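Local structure of HD-GYP domain-containing protein (Bdellovibrio bacteriovorus, 3TM8) at residues Leu177-Ala182 with Leu280-Ala284; Gln116-Ala120 with Tyr135-Ala140; Met49-Arg55 with Met75-Glu81; Thr30-Asp34 with Ser58-Leu64. The protein binds a pair of iron ions in an HD-GYP domain and probably belongs to the cyclic-di-GMP phosphodiesterase class, as an unconventional member. One frame throughout, in Å; residues are numbered along the deposited sequence. Where two conformers were deposited one is given.

Contact 1 of 4, residues Leu177-Ala182 with Leu280-Ala284; sequences LSIALA and LVSSA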
# COMPACT_ATOMS: atom_id res chain seq x y z
N LEU A 177 6.32 -6.80 0.50
CA LEU A 177 7.01 -7.81 -0.28
C LEU A 177 8.34 -7.28 -0.78
O LEU A 177 9.33 -8.01 -0.83
CB LEU A 177 6.15 -8.25 -1.47
CG LEU A 177 4.83 -8.94 -1.16
CD1 LEU A 177 4.01 -9.10 -2.44
CD2 LEU A 177 5.05 -10.30 -0.50
N SER A 178 8.39 -5.99 -1.12
CA SER A 178 9.64 -5.40 -1.59
C SER A 178 10.72 -5.35 -0.51
O SER A 178 11.90 -5.61 -0.79
CB SER A 178 9.40 -4.00 -2.17
OG SER A 178 8.60 -4.05 -3.34
N ILE A 179 10.33 -5.02 0.72
CA ILE A 179 11.29 -5.02 1.83
C ILE A 179 11.86 -6.42 2.02
O ILE A 179 13.08 -6.61 2.15
CB ILE A 179 10.64 -4.55 3.15
CG1 ILE A 179 10.31 -3.05 3.09
CG2 ILE A 179 11.56 -4.86 4.35
CD1 ILE A 179 9.29 -2.60 4.12
N ALA A 180 10.98 -7.41 2.04
CA ALA A 180 11.42 -8.79 2.22
C ALA A 180 12.30 -9.25 1.07
O ALA A 180 13.30 -9.94 1.29
CB ALA A 180 10.22 -9.72 2.39
N LEU A 181 11.95 -8.88 -0.16
CA LEU A 181 12.74 -9.25 -1.33
C LEU A 181 14.13 -8.61 -1.27
O LEU A 181 15.15 -9.25 -1.55
CB LEU A 181 12.01 -8.87 -2.62
CG LEU A 181 12.74 -9.13 -3.94
CD1 LEU A 181 13.16 -10.58 -4.05
CD2 LEU A 181 11.82 -8.75 -5.08
N ALA A 182 14.17 -7.34 -0.89
CA ALA A 182 15.43 -6.62 -0.75
C ALA A 182 16.35 -7.33 0.24
O ALA A 182 17.55 -7.50 -0.02
CB ALA A 182 15.18 -5.18 -0.32
N LEU A 280 12.81 -4.57 -8.79
CA LEU A 280 12.35 -5.26 -7.60
C LEU A 280 10.85 -5.00 -7.38
O LEU A 280 10.08 -5.94 -7.17
CB LEU A 280 13.19 -4.79 -6.41
CG LEU A 280 13.18 -5.62 -5.13
CD1 LEU A 280 14.37 -5.30 -4.25
CD2 LEU A 280 11.89 -5.37 -4.38
N VAL A 281 10.44 -3.74 -7.43
CA VAL A 281 9.04 -3.41 -7.25
C VAL A 281 8.17 -4.03 -8.35
O VAL A 281 7.06 -4.48 -8.09
CB VAL A 281 8.81 -1.88 -7.18
CG1 VAL A 281 7.32 -1.57 -7.09
CG2 VAL A 281 9.53 -1.30 -5.98
N SER A 282 8.69 -4.05 -9.57
CA SER A 282 7.96 -4.68 -10.67
C SER A 282 7.64 -6.15 -10.36
O SER A 282 6.52 -6.61 -10.59
CB SER A 282 8.72 -4.56 -11.99
OG SER A 282 8.01 -5.23 -13.01
N SER A 283 8.63 -6.88 -9.86
CA SER A 283 8.43 -8.28 -9.48
C SER A 283 7.42 -8.44 -8.35
O SER A 283 6.51 -9.27 -8.42
CB SER A 283 9.76 -8.94 -9.10
OG SER A 283 10.70 -8.86 -10.16
N ALA A 284 7.58 -7.65 -7.29
CA ALA A 284 6.69 -7.70 -6.15
C ALA A 284 5.26 -7.34 -6.55
O ALA A 284 4.30 -7.98 -6.12
CB ALA A 284 7.17 -6.78 -5.05

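Contact 2 of 4, residues Gln116-Ala120 with Tyr135-Ala140; sequences QQNNA and YCKDAA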
# COMPACT_ATOMS: atom_id res chain seq x y z
N GLN A 116 0.34 3.32 7.19
CA GLN A 116 1.05 3.43 5.92
C GLN A 116 0.08 3.75 4.79
O GLN A 116 0.36 4.60 3.94
CB GLN A 116 1.80 2.13 5.60
CG GLN A 116 2.92 1.77 6.56
CD GLN A 116 4.09 2.74 6.50
OE1 GLN A 116 4.58 3.09 5.42
NE2 GLN A 116 4.55 3.18 7.67
N GLN A 117 -1.08 3.09 4.80
CA GLN A 117 -2.06 3.34 3.76
C GLN A 117 -2.54 4.78 3.82
O GLN A 117 -2.68 5.45 2.79
CB GLN A 117 -3.23 2.38 3.92
CG GLN A 117 -4.25 2.44 2.81
CD GLN A 117 -5.37 1.45 3.01
OE1 GLN A 117 -5.21 0.43 3.69
NE2 GLN A 117 -6.52 1.75 2.42
N ASN A 118 -2.78 5.26 5.04
CA ASN A 118 -3.21 6.64 5.24
C ASN A 118 -2.19 7.63 4.71
O ASN A 118 -2.54 8.62 4.06
CB ASN A 118 -3.46 6.86 6.74
CG ASN A 118 -3.94 8.27 7.06
OD1 ASN A 118 -4.94 8.75 6.53
ND2 ASN A 118 -3.26 8.90 8.01
N ASN A 119 -0.91 7.36 4.98
CA ASN A 119 0.15 8.25 4.54
C ASN A 119 0.22 8.33 3.02
O ASN A 119 0.45 9.39 2.45
CB ASN A 119 1.51 7.80 5.08
CG ASN A 119 1.57 7.77 6.60
OD1 ASN A 119 0.78 8.41 7.29
ND2 ASN A 119 2.53 7.02 7.12
N ALA A 120 0.02 7.18 2.37
CA ALA A 120 0.04 7.13 0.91
C ALA A 120 -1.13 7.90 0.33
O ALA A 120 -0.97 8.67 -0.62
CB ALA A 120 -0.01 5.70 0.44
N TYR A 135 6.55 13.25 5.62
CA TYR A 135 5.98 12.41 6.65
C TYR A 135 5.87 10.96 6.16
O TYR A 135 6.24 10.02 6.86
CB TYR A 135 4.61 12.94 7.06
CG TYR A 135 4.03 12.22 8.25
CD1 TYR A 135 4.28 12.67 9.55
CD2 TYR A 135 3.24 11.08 8.10
CE1 TYR A 135 3.77 12.02 10.65
CE2 TYR A 135 2.73 10.41 9.20
CZ TYR A 135 2.99 10.89 10.47
OH TYR A 135 2.47 10.23 11.56
N CYS A 136 5.36 10.79 4.94
CA CYS A 136 5.23 9.47 4.35
C CYS A 136 6.60 8.80 4.24
O CYS A 136 6.76 7.61 4.53
CB CYS A 136 4.57 9.57 2.97
SG CYS A 136 4.16 8.02 2.18
N LYS A 137 7.60 9.57 3.80
CA LYS A 137 8.96 9.08 3.66
C LYS A 137 9.55 8.64 5.01
O LYS A 137 10.11 7.55 5.13
CB LYS A 137 9.85 10.16 3.04
CG LYS A 137 11.30 9.76 2.86
CD LYS A 137 12.02 10.76 1.97
CE LYS A 137 13.50 10.49 1.88
NZ LYS A 137 14.13 11.46 0.95
N ASP A 138 9.40 9.48 6.02
CA ASP A 138 9.88 9.13 7.35
C ASP A 138 9.20 7.87 7.85
O ASP A 138 9.84 6.98 8.40
CB ASP A 138 9.67 10.29 8.32
CG ASP A 138 10.01 9.91 9.74
OD1 ASP A 138 11.20 9.95 10.09
OD2 ASP A 138 9.08 9.57 10.51
N ALA A 139 7.88 7.80 7.65
CA ALA A 139 7.13 6.64 8.10
C ALA A 139 7.51 5.38 7.34
O ALA A 139 7.42 4.29 7.88
CB ALA A 139 5.63 6.91 7.99
N ALA A 140 7.93 5.52 6.08
CA ALA A 140 8.40 4.36 5.31
C ALA A 140 9.66 3.78 5.94
O ALA A 140 9.84 2.56 5.98
CB ALA A 140 8.68 4.75 3.87
O HOH W 1 4.37 5.84 5.08

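Contact 3 of 4, residues Met49-Arg55 with Met75-Glu81; sequences MILYLRR and MYILTDE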
# COMPACT_ATOMS: atom_id res chain seq x y z
N MET A 49 -24.85 12.37 6.74
CA MET A 49 -23.89 11.74 7.64
C MET A 49 -24.62 10.81 8.59
O MET A 49 -25.35 11.25 9.47
CB MET A 49 -23.12 12.80 8.43
CG MET A 49 -22.34 13.74 7.55
SD MET A 49 -21.10 12.85 6.59
CE MET A 49 -20.29 14.20 5.73
N ILE A 50 -24.42 9.51 8.40
CA ILE A 50 -25.16 8.51 9.16
C ILE A 50 -24.26 7.88 10.21
O ILE A 50 -23.21 7.32 9.90
CB ILE A 50 -25.68 7.41 8.23
CG1 ILE A 50 -26.37 8.01 6.99
CG2 ILE A 50 -26.60 6.49 8.99
CD1 ILE A 50 -27.50 8.96 7.29
N LEU A 51 -24.67 7.98 11.47
CA LEU A 51 -23.88 7.43 12.57
C LEU A 51 -23.63 5.94 12.36
O LEU A 51 -24.58 5.18 12.13
CB LEU A 51 -24.60 7.66 13.89
CG LEU A 51 -23.93 7.14 15.16
CD1 LEU A 51 -22.60 7.82 15.37
CD2 LEU A 51 -24.86 7.40 16.36
N TYR A 52 -22.37 5.52 12.45
CA TYR A 52 -22.00 4.13 12.22
C TYR A 52 -21.12 3.58 13.35
O TYR A 52 -21.34 2.47 13.83
CB TYR A 52 -21.31 3.97 10.86
CG TYR A 52 -20.98 2.54 10.51
CD1 TYR A 52 -21.97 1.57 10.47
CD2 TYR A 52 -19.69 2.16 10.20
CE1 TYR A 52 -21.67 0.25 10.15
CE2 TYR A 52 -19.38 0.86 9.88
CZ TYR A 52 -20.37 -0.10 9.85
OH TYR A 52 -20.09 -1.41 9.53
N LEU A 53 -20.12 4.36 13.77
CA LEU A 53 -19.27 3.97 14.90
C LEU A 53 -19.55 4.88 16.08
O LEU A 53 -19.65 6.10 15.93
CB LEU A 53 -17.79 4.05 14.51
CG LEU A 53 -17.42 3.36 13.19
CD1 LEU A 53 -15.94 3.56 12.90
CD2 LEU A 53 -17.76 1.88 13.22
N ARG A 54 -19.64 4.30 17.26
CA ARG A 54 -20.00 5.06 18.44
C ARG A 54 -18.85 5.16 19.43
O ARG A 54 -17.98 4.31 19.46
CB ARG A 54 -21.21 4.43 19.11
CG ARG A 54 -22.48 4.62 18.31
CD ARG A 54 -23.55 3.68 18.77
NE ARG A 54 -24.80 3.94 18.07
CZ ARG A 54 -25.05 3.58 16.82
NH1 ARG A 54 -24.12 2.94 16.11
NH2 ARG A 54 -26.22 3.86 16.27
N ARG A 55 -18.88 6.22 20.24
CA ARG A 55 -17.90 6.37 21.30
C ARG A 55 -17.79 5.06 22.08
O ARG A 55 -18.80 4.49 22.48
CB ARG A 55 -18.28 7.54 22.23
CG ARG A 55 -18.42 8.87 21.48
CD ARG A 55 -18.77 10.07 22.38
NE ARG A 55 -19.10 11.19 21.50
CZ ARG A 55 -20.32 11.45 21.07
NH1 ARG A 55 -21.34 10.72 21.50
NH2 ARG A 55 -20.53 12.46 20.24
N MET A 75 -14.57 8.36 6.15
CA MET A 75 -15.70 8.51 7.04
C MET A 75 -15.59 9.91 7.62
O MET A 75 -14.67 10.66 7.27
CB MET A 75 -15.71 7.44 8.12
CG MET A 75 -16.21 6.09 7.61
SD MET A 75 -16.20 4.80 8.86
CE MET A 75 -17.50 5.37 9.95
N TYR A 76 -16.52 10.26 8.50
CA TYR A 76 -16.63 11.63 8.97
C TYR A 76 -16.78 11.65 10.47
O TYR A 76 -17.37 10.75 11.07
CB TYR A 76 -17.81 12.33 8.26
CG TYR A 76 -17.58 12.28 6.78
CD1 TYR A 76 -16.84 13.27 6.15
CD2 TYR A 76 -18.00 11.20 6.02
CE1 TYR A 76 -16.57 13.21 4.79
CE2 TYR A 76 -17.72 11.12 4.66
CZ TYR A 76 -17.01 12.14 4.05
OH TYR A 76 -16.72 12.07 2.70
N ILE A 77 -16.22 12.69 11.09
CA ILE A 77 -16.37 12.88 12.53
C ILE A 77 -16.84 14.31 12.75
O ILE A 77 -16.67 15.17 11.89
CB ILE A 77 -15.04 12.64 13.29
CG1 ILE A 77 -13.98 13.66 12.88
CG2 ILE A 77 -14.57 11.20 13.09
CD1 ILE A 77 -12.64 13.58 13.65
N LEU A 78 -17.45 14.56 13.90
CA LEU A 78 -17.81 15.92 14.26
C LEU A 78 -16.53 16.73 14.42
O LEU A 78 -15.58 16.30 15.06
CB LEU A 78 -18.60 15.94 15.56
CG LEU A 78 -19.98 15.30 15.46
CD1 LEU A 78 -20.52 15.03 16.85
CD2 LEU A 78 -20.93 16.19 14.67
N THR A 79 -16.52 17.93 13.85
CA THR A 79 -15.35 18.78 13.94
C THR A 79 -15.01 19.05 15.41
O THR A 79 -13.84 19.17 15.78
CB THR A 79 -15.59 20.08 13.17
OG1 THR A 79 -15.97 19.74 11.83
CG2 THR A 79 -14.35 20.95 13.15
N ASP A 80 -16.03 19.10 16.25
CA ASP A 80 -15.82 19.36 17.67
C ASP A 80 -15.08 18.21 18.36
O ASP A 80 -14.56 18.38 19.46
CB ASP A 80 -17.15 19.66 18.37
CG ASP A 80 -17.76 20.98 17.92
OD1 ASP A 80 -17.05 21.78 17.28
OD2 ASP A 80 -18.96 21.21 18.21
N GLU A 81 -15.03 17.05 17.71
CA GLU A 81 -14.34 15.89 18.27
C GLU A 81 -13.01 15.60 17.57
O GLU A 81 -12.40 14.55 17.78
CB GLU A 81 -15.26 14.66 18.22
CG GLU A 81 -16.52 14.80 19.07
CD GLU A 81 -17.14 13.46 19.41
OE1 GLU A 81 -17.64 12.78 18.50
OE2 GLU A 81 -17.13 13.09 20.60

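Contact 4 of 4, residues Thr30-Asp34 with Ser58-Leu64; sequences TLRGD and SFEGERL. With DMS (dimethyl sulfoxide), chain G.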
# COMPACT_ATOMS: atom_id res chain seq x y z
N THR A 30 -7.27 4.48 9.30
CA THR A 30 -6.76 4.94 10.59
C THR A 30 -7.55 4.39 11.78
O THR A 30 -7.20 4.68 12.92
CB THR A 30 -6.73 6.49 10.69
OG1 THR A 30 -8.06 7.01 10.65
CG2 THR A 30 -5.88 7.10 9.59
N LEU A 31 -8.61 3.62 11.52
CA LEU A 31 -9.42 3.04 12.60
C LEU A 31 -9.04 1.58 12.77
O LEU A 31 -9.52 0.71 12.04
CB LEU A 31 -10.92 3.20 12.29
CG LEU A 31 -11.36 4.66 12.14
CD1 LEU A 31 -12.80 4.72 11.63
CD2 LEU A 31 -11.21 5.43 13.46
N ARG A 32 -8.12 1.33 13.69
CA ARG A 32 -7.52 0.01 13.82
C ARG A 32 -7.16 -0.25 15.27
O ARG A 32 -7.00 0.68 16.06
CB ARG A 32 -6.22 -0.09 12.99
CG ARG A 32 -6.38 0.06 11.48
CD ARG A 32 -7.04 -1.16 10.82
NE ARG A 32 -7.27 -0.96 9.39
CZ ARG A 32 -6.39 -1.25 8.43
NH1 ARG A 32 -5.23 -1.82 8.72
NH2 ARG A 32 -6.69 -1.01 7.16
N GLY A 33 -7.03 -1.53 15.62
CA GLY A 33 -6.54 -1.90 16.93
C GLY A 33 -7.55 -1.78 18.04
O GLY A 33 -8.73 -1.46 17.81
N ASP A 34 -7.08 -2.02 19.26
CA ASP A 34 -7.95 -2.16 20.42
C ASP A 34 -8.23 -0.87 21.20
O ASP A 34 -9.01 -0.90 22.16
CB ASP A 34 -7.41 -3.26 21.36
CG ASP A 34 -6.02 -2.94 21.91
OD1 ASP A 34 -5.21 -2.28 21.22
OD2 ASP A 34 -5.73 -3.36 23.05
N SER A 58 -14.08 -0.28 19.34
CA SER A 58 -12.70 -0.59 18.94
C SER A 58 -12.71 -1.61 17.82
O SER A 58 -13.77 -2.13 17.45
CB SER A 58 -11.87 -1.09 20.13
OG SER A 58 -12.41 -2.28 20.66
N PHE A 59 -11.54 -1.92 17.26
CA PHE A 59 -11.50 -2.61 15.98
C PHE A 59 -10.48 -3.72 15.89
O PHE A 59 -10.10 -4.15 14.80
CB PHE A 59 -11.34 -1.57 14.87
CG PHE A 59 -12.46 -0.59 14.87
CD1 PHE A 59 -13.69 -0.95 14.36
CD2 PHE A 59 -12.33 0.63 15.52
CE1 PHE A 59 -14.77 -0.09 14.43
CE2 PHE A 59 -13.41 1.51 15.59
CZ PHE A 59 -14.62 1.14 15.05
N GLU A 60 -10.07 -4.23 17.05
CA GLU A 60 -9.11 -5.32 17.11
C GLU A 60 -9.76 -6.65 16.70
O GLU A 60 -10.97 -6.85 16.87
CB GLU A 60 -8.50 -5.41 18.51
CG GLU A 60 -9.36 -6.11 19.57
CD GLU A 60 -10.49 -5.26 20.14
OE1 GLU A 60 -10.63 -4.08 19.75
OE2 GLU A 60 -11.24 -5.79 20.99
N GLY A 61 -8.96 -7.56 16.15
CA GLY A 61 -9.45 -8.89 15.80
C GLY A 61 -10.65 -8.87 14.86
O GLY A 61 -10.65 -8.15 13.86
N GLU A 62 -11.67 -9.64 15.21
CA GLU A 62 -12.86 -9.75 14.37
C GLU A 62 -13.68 -8.47 14.30
O GLU A 62 -14.52 -8.30 13.41
CB GLU A 62 -13.75 -10.91 14.84
CG GLU A 62 -13.10 -12.28 14.72
CD GLU A 62 -14.02 -13.41 15.14
OE1 GLU A 62 -15.13 -13.12 15.63
OE2 GLU A 62 -13.64 -14.58 14.97
N ARG A 63 -13.43 -7.54 15.22
CA ARG A 63 -14.15 -6.28 15.21
C ARG A 63 -13.81 -5.47 13.96
O ARG A 63 -14.58 -4.60 13.56
CB ARG A 63 -13.87 -5.47 16.47
CG ARG A 63 -14.49 -6.08 17.72
CD ARG A 63 -14.16 -5.29 18.98
NE ARG A 63 -14.88 -5.84 20.13
CZ ARG A 63 -14.61 -5.56 21.40
NH1 ARG A 63 -13.62 -4.72 21.70
NH2 ARG A 63 -15.32 -6.11 22.37
N LEU A 64 -12.68 -5.76 13.34
CA LEU A 64 -12.29 -5.04 12.13
C LEU A 64 -13.24 -5.31 10.97
O LEU A 64 -13.32 -4.53 10.03
CB LEU A 64 -10.85 -5.37 11.74
CG LEU A 64 -10.27 -4.51 10.61
CD1 LEU A 64 -10.35 -3.03 10.94
CD2 LEU A 64 -8.83 -4.94 10.34
S DMS G . -10.62 -0.45 6.38
O DMS G . -9.02 0.30 6.12
C1 DMS G . -11.18 -0.98 4.74
C2 DMS G . -10.48 -2.06 7.19
O HOH W 2 -7.57 -3.73 13.93
O HOH W 3 -10.66 -2.93 23.24

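Contact 1 of 4, residues Leu177-Ala182 with Leu280-Ala284
Leu-181 and Leu-280 meet tip to tip between two buried helices. In the conformer of Leu-280 described here, one of two, CD2 of Leu-181 lies 3.4 Å from CG of Leu-280, closer than ordinary van der Waals contact, but the alternate copy makes this tightness doubtful. CD2 of Leu-280 lies against both CD2 of Leu-181 and CA of Ser-178, the latter at 3.6 Å, while its CD1 reaches the backbone of Ala-182. With CG of Leu-280 anti to the backbone N in this conformer (chi1 -163°), the side chain extends across to pack on Ser-178, Leu-181 and Ala-182. One turn further on, the small Ala-284 permits a nearer approach of the backbones; its CB stands 4.0 Å from CB of Leu-177 and 3.5 Å from OG of Ser-178. That hydroxyl is buried against apolar carbon, but it is bonded to O of Val-174 in its own helix, which satisfies it. The short helical segments run at 122° to one another, with axes 9.3 Å apart at closest approach.

Val-281 turns from this interface toward His-203 and His-257, ligands of the two irons, so the contact backs the metal centre of the HD domain. Helix 190-202 packs on Ser-178, Ala-182 and Val-281 through Ala-200 and Leu-196, and helix 315-325 covers Leu-177 and Leu-181 with Leu-321 and His-320.

Contact 2 of 4, residues Gln116-Ala120 with Tyr135-Ala140
The segments Gln-116 to Ala-120 and Tyr-135 to Ala-140 run nearly antiparallel, at 153°, with their axes 9.5 Å apart and the CA atoms of Asn-119 and Cys-136 only 5.2 Å from each other. Asn-119 fills the middle of this approach. Its CB packs on SG of Cys-136 at 3.9 Å, and its amide stands almost perpendicular to the Tyr-135 ring, the planes 86° apart. The amide comes to the edge of that ring, where OD1 of Asn-119 lies 3.4 Å from CE2 of Tyr-135. The other end of the amide, ND2, lies against the methyl of Ala-139.

Gln-116 reaches the same partner helix by a bent chain: a turn at chi2 (-67°) helps bring its amide to the second helix. NE2 of Gln-116 donates to O of Ala-139 at 3.1 Å, approaching from above the carbonyl plane instead of along a lone pair. The same nitrogen also bonds to the hydroxyl of Tyr-97. A water joins both amides to the second helix, donating hydrogen bonds to OE1 of Gln-116 at 2.8 Å and to O of Cys-136, and accepting one from ND2 of Asn-119 at 3.0 Å.

Helix 190-202 closes over Cys-136 and Ala-120 with Leu-198 and Leu-201. Two side-chain amides are thus buried in a helical hairpin. The bond from NE2 to Ala-139 orients Gln-116 and turns its OE1 to the water; with both hydrogens spent on OE1 and on O of Cys-136, the water can only accept from Asn-119, which therefore presents ND2.

Contact 3 of 4, residues Met49-Arg55 with Met75-Glu81
Met-75 and Leu-53 form the buried, tightly packed part of the contact. CE of Met-75 touches two neighbouring residues of the facing strand: it lies 3.8 Å from CD1 of Leu-53 and comes in the ring plane to the edge of Tyr-52, 3.9 Å from CD2 of that residue. A turn at chi3 of Met-75 (69°) brings the methyl there. The hydroxyl of Tyr-52 is bonded to O of Arg-66, whose side chain also makes a cation-pi contact with the ring.

Nearer the surface, Met-49 lays its terminal methyl over one face of the Tyr-76 ring. CE of Met-49 is 3.6 Å from the ring centroid of Tyr-76 and 17° off its normal, which meets the geometry of a CH-pi interaction; SD of Met-49 sits obliquely, 4.0 Å from the same centroid, adding a Met-aromatic contact.

The solvent side is sparser and more polar. Arg-55, an exposed residue, extends its chain to Glu-81 and forms a salt bridge whose principal bond, NE of Arg-55 to OE2 of Glu-81, is 2.9 Å long and nearly straight. NE meets OE2 on the syn side, somewhat out of the carboxylate plane, whereas the second bond, from NH2 to OE1, is weak. OE1 also accepts from N of Asn-40, so Glu-81, at the N-cap position of helix 82-97, ties the loops of Arg-55 and Asn-40 together.

Strands 49-53 and 75-78 are not paired, and their short segments cross at 88°. Strand 41-45 links them: it pairs with 48-53 and also bonds to the backbone of Tyr-76. Tyr-52 and Leu-53, both opposite Ala-41, make a classic beta bulge in that hairpin.

Contact 4 of 4, residues Thr30-Asp34 with Ser58-Leu64
Arg-32 runs its aliphatic part past Leu-64, with CD of Arg-32 3.8 Å from CD1 of Leu-64. Bent at chi2 (-73°), the chain carries its guanidinium beyond the leucine, where NH2 of Arg-32 donates in plane to O of a dimethyl sulfoxide at 2.9 Å, a molecule probably taken up from the crystallisation liquor. NH1 is committed to helix 105-125, through O of Asp-110 and OE1 of Gln-113. On the other side of the backbone Leu-31 approaches Phe-59.

The contact joins the loop between strands 23-27 and 41-45, which packs on helices 82-97 and 105-125, to the loop between strands 48-53 and 74-78. One direct backbone hydrogen bond joins them, beside the apolar packing: N of Phe-59 donates to O of Gly-33 at 2.9 Å. A water bridges N of Gly-33 to O of Phe-59.

Glu-60 leans against Asp-34, its OE1 3.4 Å from CA of Asp-34. The carboxylate is fixed from within its own loop: OG of Ser-58 donates to the syn lone pair of OE1 in Glu-60 at 2.7 Å, and NH1 of Arg-63 forms a salt bridge with OE2 of Glu-60, also 2.7 Å. A second water spans O of Asp-34 and OG of Ser-58.

In the fold
Contacts 3 and 4 form one continuous packed region, their centres 16 Å apart: Leu-53 of contact 3 touches both Phe-59 and Leu-31 of contact 4, CD1 of Leu-53 being 3.5 Å from CZ of Phe-59. Their segments alternate along the chain. Contact 4 in turn meets contact 2, where CG of Asn-118 lies 3.4 Å from CG2 of Thr-30, so the loops rest on the helical body. Contact 1 lies on the opposite side of the chain's centre from contacts 3 and 4; its centre is 18 Å from that of contact 2. The Val-281 side chain is about 7 Å from a bound iron and that of Ala-120 about 12 Å from one, whereas contact 3 is remote from the metal site.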